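Local atomic coordinates of lipoprotein (PDB entry 7ADK), a protein that probably acts as a serine protease of the chymotrypsin-like PA clan, in a mycoplasma surface system thought to capture and cleave host immunoglobulins. Residues B[278-284]-B[467-473]; B[338-342]-B[359-363]. All coordinates share one frame; numbering follows the deposited sequence.

Contact 1: residues B[278-284]-B[467-473]; sequences AKTVGLA and LNSEVKV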
loop_
_atom_site.group_PDB
_atom_site.type_symbol
_atom_site.label_atom_id
_atom_site.label_comp_id
_atom_site.label_asym_id
_atom_site.label_seq_id
_atom_site.Cartn_x
_atom_site.Cartn_y
_atom_site.Cartn_z
ATOM N N ALA B 278 7.536 -18.557 -5.164
ATOM C CA ALA B 278 7.589 -17.810 -6.410
ATOM C C ALA B 278 8.977 -17.954 -7.007
ATOM O O ALA B 278 9.936 -18.151 -6.285
ATOM C CB ALA B 278 7.227 -16.361 -6.151
ATOM N N LYS B 279 9.063 -17.844 -8.330
ATOM C CA LYS B 279 10.083 -18.509 -9.160
ATOM C C LYS B 279 9.743 -20.016 -9.323
ATOM O O LYS B 279 10.279 -20.659 -10.223
ATOM C CB LYS B 279 11.515 -18.149 -8.711
ATOM C CG LYS B 279 12.632 -18.373 -9.746
ATOM C CD LYS B 279 12.615 -17.382 -10.914
ATOM C CE LYS B 279 13.840 -17.582 -11.801
ATOM N NZ LYS B 279 14.017 -16.487 -12.778
ATOM N N THR B 280 8.731 -20.509 -8.582
ATOM C CA THR B 280 7.959 -21.722 -8.858
ATOM C C THR B 280 6.438 -21.500 -8.874
ATOM O O THR B 280 5.832 -21.798 -9.885
ATOM C CB THR B 280 8.332 -22.861 -7.907
ATOM O OG1 THR B 280 9.726 -23.059 -7.905
ATOM C CG2 THR B 280 7.681 -24.168 -8.323
ATOM N N VAL B 281 5.784 -21.022 -7.808
ATOM C CA VAL B 281 4.303 -21.151 -7.672
ATOM C C VAL B 281 3.468 -19.930 -8.063
ATOM O O VAL B 281 2.558 -20.049 -8.874
ATOM C CB VAL B 281 3.929 -21.692 -6.275
ATOM C CG1 VAL B 281 2.466 -21.503 -5.879
ATOM C CG2 VAL B 281 4.274 -23.179 -6.226
ATOM N N GLY B 282 3.682 -18.771 -7.456
ATOM C CA GLY B 282 2.875 -17.565 -7.679
ATOM C C GLY B 282 3.321 -16.699 -8.836
ATOM O O GLY B 282 2.737 -15.677 -9.165
ATOM N N LEU B 283 4.405 -17.130 -9.436
ATOM C CA LEU B 283 5.090 -16.592 -10.588
ATOM C C LEU B 283 5.242 -17.765 -11.534
ATOM O O LEU B 283 5.419 -18.894 -11.093
ATOM C CB LEU B 283 6.421 -16.000 -10.101
ATOM C CG LEU B 283 7.506 -15.699 -11.143
ATOM C CD1 LEU B 283 8.612 -14.899 -10.459
ATOM C CD2 LEU B 283 8.133 -16.967 -11.724
ATOM N N ALA B 284 5.154 -17.517 -12.822
ATOM C CA ALA B 284 5.076 -18.562 -13.836
ATOM C C ALA B 284 3.846 -19.481 -13.834
ATOM O O ALA B 284 3.396 -19.811 -14.916
ATOM C CB ALA B 284 6.383 -19.323 -13.960
ATOM N N LEU B 467 2.781 -12.148 -12.812
ATOM C CA LEU B 467 4.160 -11.858 -12.406
ATOM C C LEU B 467 5.132 -12.500 -13.399
ATOM O O LEU B 467 4.985 -13.689 -13.687
ATOM C CB LEU B 467 4.293 -12.406 -10.974
ATOM C CG LEU B 467 5.555 -12.048 -10.188
ATOM C CD1 LEU B 467 5.814 -10.548 -10.150
ATOM C CD2 LEU B 467 5.391 -12.495 -8.738
ATOM N N ASN B 468 6.061 -11.740 -13.983
ATOM C CA ASN B 468 6.958 -12.298 -14.989
ATOM C C ASN B 468 8.046 -13.186 -14.379
ATOM O O ASN B 468 8.532 -12.947 -13.275
ATOM C CB ASN B 468 7.472 -11.279 -16.028
ATOM C CG ASN B 468 7.936 -9.912 -15.583
ATOM O OD1 ASN B 468 8.801 -9.754 -14.742
ATOM N ND2 ASN B 468 7.444 -8.868 -16.194
ATOM N N SER B 469 8.423 -14.232 -15.112
ATOM C CA SER B 469 9.377 -15.259 -14.694
ATOM C C SER B 469 10.767 -14.737 -14.316
ATOM O O SER B 469 11.499 -15.372 -13.566
ATOM C CB SER B 469 9.482 -16.293 -15.805
ATOM O OG SER B 469 10.174 -15.803 -16.928
ATOM N N GLU B 470 11.126 -13.570 -14.823
ATOM C CA GLU B 470 12.395 -12.877 -14.654
ATOM C C GLU B 470 12.678 -12.420 -13.210
ATOM O O GLU B 470 13.840 -12.246 -12.844
ATOM C CB GLU B 470 12.387 -11.682 -15.621
ATOM C CG GLU B 470 12.333 -12.059 -17.112
ATOM C CD GLU B 470 10.920 -12.211 -17.708
ATOM O OE1 GLU B 470 10.498 -11.327 -18.482
ATOM O OE2 GLU B 470 10.230 -13.218 -17.441
ATOM N N VAL B 471 11.632 -12.273 -12.392
ATOM C CA VAL B 471 11.621 -11.766 -11.001
ATOM C C VAL B 471 12.338 -12.668 -9.985
ATOM O O VAL B 471 12.467 -13.870 -10.188
ATOM C CB VAL B 471 10.149 -11.569 -10.608
ATOM C CG1 VAL B 471 9.827 -11.370 -9.137
ATOM C CG2 VAL B 471 9.557 -10.377 -11.341
ATOM N N LYS B 472 12.781 -12.099 -8.854
ATOM C CA LYS B 472 13.642 -12.748 -7.844
ATOM C C LYS B 472 13.009 -12.793 -6.447
ATOM O O LYS B 472 12.273 -11.895 -6.045
ATOM C CB LYS B 472 15.017 -12.056 -7.817
ATOM C CG LYS B 472 15.781 -12.269 -9.129
ATOM C CD LYS B 472 17.101 -11.506 -9.164
ATOM C CE LYS B 472 17.734 -11.677 -10.549
ATOM N NZ LYS B 472 18.840 -10.723 -10.771
ATOM N N VAL B 473 13.298 -13.859 -5.704
ATOM C CA VAL B 473 12.787 -14.093 -4.341
ATOM C C VAL B 473 13.345 -13.081 -3.340
ATOM O O VAL B 473 14.408 -12.496 -3.537
ATOM C CB VAL B 473 13.024 -15.540 -3.870
ATOM C CG1 VAL B 473 12.354 -16.533 -4.807
ATOM C CG2 VAL B 473 14.492 -15.918 -3.728
#
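Two irregular segments run past each other in opposite directions, with the CA atoms of Leu283 and Leu467 5.2 Å apart at one end and those of Ala278 and Val473 6.7 Å apart at the other. The segment 467-473 leaves strand 461-467 and makes a type I beta turn from Asn468 to Val471; 278-284 leads into strand 289-293, which pairs antiparallel with 461-467 in the large antiparallel sheet, consistent with the beta-rich fold of PA-clan peptidases. Leu283 packs against the turn. Its CG lies anti to the backbone N (chi1 164°), which sends the two methyls along the turn backbone: CD1 comes up against Val471 CB at 3.7 Å, while CD2 settles on Ser469 CA at 3.6 Å. Behind this branch, Leu283 CB rests against Leu467 CD2 at 3.9 Å, so the leucine packs on apolar carbons as well as on the Asn468 carbonyl, whose oxygen lies close to CD1. The exposed Lys279 reaches across, bent about CB-CG, its chain lying alongside the backbone of the turn until NZ donates to Ser469 O over 2.9 Å, the donor tilted 18° from the carbonyl plane. Asn584 also holds the turn, bonding Leu467 O through ND2 and Ser469 N through OD1, and Lys581 forms a salt bridge with Glu470 OE1. The second oxygen of that carboxylate, Glu470 OE2, takes a hydrogen bond from Ser469 OG on its anti side, 18° out of the carboxylate plane.

Contact 2: residues B[338-342]-B[359-363]; sequences AQLTQ and SQTQP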
loop_
_atom_site.group_PDB
_atom_site.type_symbol
_atom_site.label_atom_id
_atom_site.label_comp_id
_atom_site.label_asym_id
_atom_site.label_seq_id
_atom_site.Cartn_x
_atom_site.Cartn_y
_atom_site.Cartn_z
ATOM N N ALA B 338 -28.745 20.766 8.314
ATOM C CA ALA B 338 -29.048 21.807 7.335
ATOM C C ALA B 338 -29.505 23.109 8.015
ATOM O O ALA B 338 -29.035 24.193 7.676
ATOM C CB ALA B 338 -30.093 21.264 6.365
ATOM N N GLN B 339 -30.347 22.998 9.043
ATOM C CA GLN B 339 -30.749 24.098 9.924
ATOM C C GLN B 339 -29.540 24.798 10.577
ATOM O O GLN B 339 -29.499 26.024 10.579
ATOM C CB GLN B 339 -31.701 23.576 11.008
ATOM C CG GLN B 339 -33.078 23.110 10.502
ATOM C CD GLN B 339 -34.120 24.217 10.410
ATOM O OE1 GLN B 339 -33.839 25.405 10.372
ATOM N NE2 GLN B 339 -35.374 23.871 10.378
ATOM N N LEU B 340 -28.519 24.075 11.058
ATOM C CA LEU B 340 -27.337 24.704 11.660
ATOM C C LEU B 340 -26.512 25.543 10.661
ATOM O O LEU B 340 -25.844 26.498 11.061
ATOM C CB LEU B 340 -26.509 23.632 12.383
ATOM C CG LEU B 340 -25.267 24.156 13.129
ATOM C CD1 LEU B 340 -25.579 25.244 14.143
ATOM C CD2 LEU B 340 -24.580 23.014 13.861
ATOM N N THR B 341 -26.576 25.265 9.355
ATOM C CA THR B 341 -26.028 26.204 8.356
ATOM C C THR B 341 -26.834 27.509 8.339
ATOM O O THR B 341 -26.278 28.594 8.493
ATOM C CB THR B 341 -25.896 25.599 6.944
ATOM O OG1 THR B 341 -27.126 25.497 6.275
ATOM C CG2 THR B 341 -25.252 24.222 6.918
ATOM N N GLN B 342 -28.161 27.425 8.242
ATOM C CA GLN B 342 -29.038 28.596 8.154
ATOM C C GLN B 342 -29.083 29.399 9.474
ATOM O O GLN B 342 -29.155 30.624 9.432
ATOM C CB GLN B 342 -30.423 28.151 7.649
ATOM C CG GLN B 342 -30.350 27.696 6.178
ATOM C CD GLN B 342 -31.616 27.053 5.629
ATOM O OE1 GLN B 342 -32.366 26.376 6.300
ATOM N NE2 GLN B 342 -31.910 27.228 4.370
ATOM N N SER B 359 -35.183 29.965 1.337
ATOM C CA SER B 359 -34.387 28.735 1.508
ATOM C C SER B 359 -34.703 27.994 2.817
ATOM O O SER B 359 -34.494 26.792 2.914
ATOM C CB SER B 359 -32.889 29.032 1.390
ATOM O OG SER B 359 -32.370 29.646 2.556
ATOM N N GLN B 360 -35.303 28.656 3.810
ATOM C CA GLN B 360 -35.942 28.001 4.957
ATOM C C GLN B 360 -37.317 27.384 4.609
ATOM O O GLN B 360 -38.052 26.965 5.499
ATOM C CB GLN B 360 -36.005 28.958 6.160
ATOM C CG GLN B 360 -34.632 29.233 6.799
ATOM C CD GLN B 360 -34.543 28.586 8.181
ATOM O OE1 GLN B 360 -34.930 29.163 9.186
ATOM N NE2 GLN B 360 -34.069 27.368 8.277
ATOM N N THR B 361 -37.664 27.226 3.326
ATOM C CA THR B 361 -38.638 26.201 2.894
ATOM C C THR B 361 -38.030 24.795 2.844
ATOM O O THR B 361 -38.781 23.835 2.688
ATOM C CB THR B 361 -39.282 26.501 1.536
ATOM O OG1 THR B 361 -38.311 26.579 0.519
ATOM C CG2 THR B 361 -40.105 27.787 1.571
ATOM N N GLN B 362 -36.711 24.638 3.028
ATOM C CA GLN B 362 -36.072 23.323 3.110
ATOM C C GLN B 362 -36.633 22.418 4.230
ATOM O O GLN B 362 -36.862 21.246 3.924
ATOM C CB GLN B 362 -34.537 23.427 3.047
ATOM C CG GLN B 362 -33.778 23.937 4.282
ATOM C CD GLN B 362 -33.534 22.909 5.389
ATOM O OE1 GLN B 362 -33.871 21.738 5.312
ATOM N NE2 GLN B 362 -32.964 23.327 6.489
ATOM N N PRO B 363 -37.005 22.894 5.445
ATOM C CA PRO B 363 -37.867 22.116 6.330
ATOM C C PRO B 363 -39.278 21.934 5.756
ATOM O O PRO B 363 -39.755 20.817 5.615
ATOM C CB PRO B 363 -37.868 22.836 7.682
ATOM C CG PRO B 363 -37.538 24.277 7.320
ATOM C CD PRO B 363 -36.589 24.105 6.142
#
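Gln342 and Gln360 lie past each other in opposite directions with their amide planes 82° apart, nearly perpendicular, and the NH2 of Gln360 meets the carbonyl of Gln342 over its face. Gln342 extends straight beyond CG (chi2 172°), carrying its amide across the gap between the segments. There its OE1 receives two donors from opposite faces of the amide plane: Gln360 NE2 at 2.8 Å and Gln362 NE2 at 3.1 Å. Both lie well out of the carbonyl plane, one on each side, so the oxygen is gripped between two nitrogens, which should limit rotation of the group. The other end of the same amide is engaged as well, with Gln342 NE2 donating to Ser359 O over 3.0 Å, almost directly above that carbonyl; Gln362 N reaches Ser359 O from the opposite face. These residues bridge an antiparallel helical hairpin, its arms being helix 329-345 and helix 361-375, close to the end where the connecting loop turns back. Arg356 O, just before the second segment, takes the hydrogen bond of Ser359 OG. Gln360 NE2 has a second acceptor in Gln339 OE1, 2.9 Å away, and these two side chains cross at about a right angle. That bond lies within 5° of the Gln360 amide plane, whereas the one to Gln342 OE1 is tilted from it. A bend at chi2 curls Gln339 over toward the opposite arm, bringing its NE2 beside the ring of Pro363, 3.8 Å from CG. Gln362 is folded at both chi1 and chi2, and this brings its amide back over the first helix, with NE2 3.5 Å from the methyl CB of Ala338.

Contact 2 is nested inside the loop that contact 1 closes: the chain passes through 278-284, runs out along the helical hairpin, and returns to the sheet before reaching 467-473. In space the two are well separated, with centres 60 Å apart and nearest atoms about 50 Å apart. The centre of contact 1 lies 23 Å from the centre of the chain, at the ends of strands in the probable protease fold, whereas that of contact 2 is 48 Å out, on the projecting arm. The two do not touch; contact 1 is partly buried, while contact 2 lies at the surface, where no other protein chain of the assembly meets its segments.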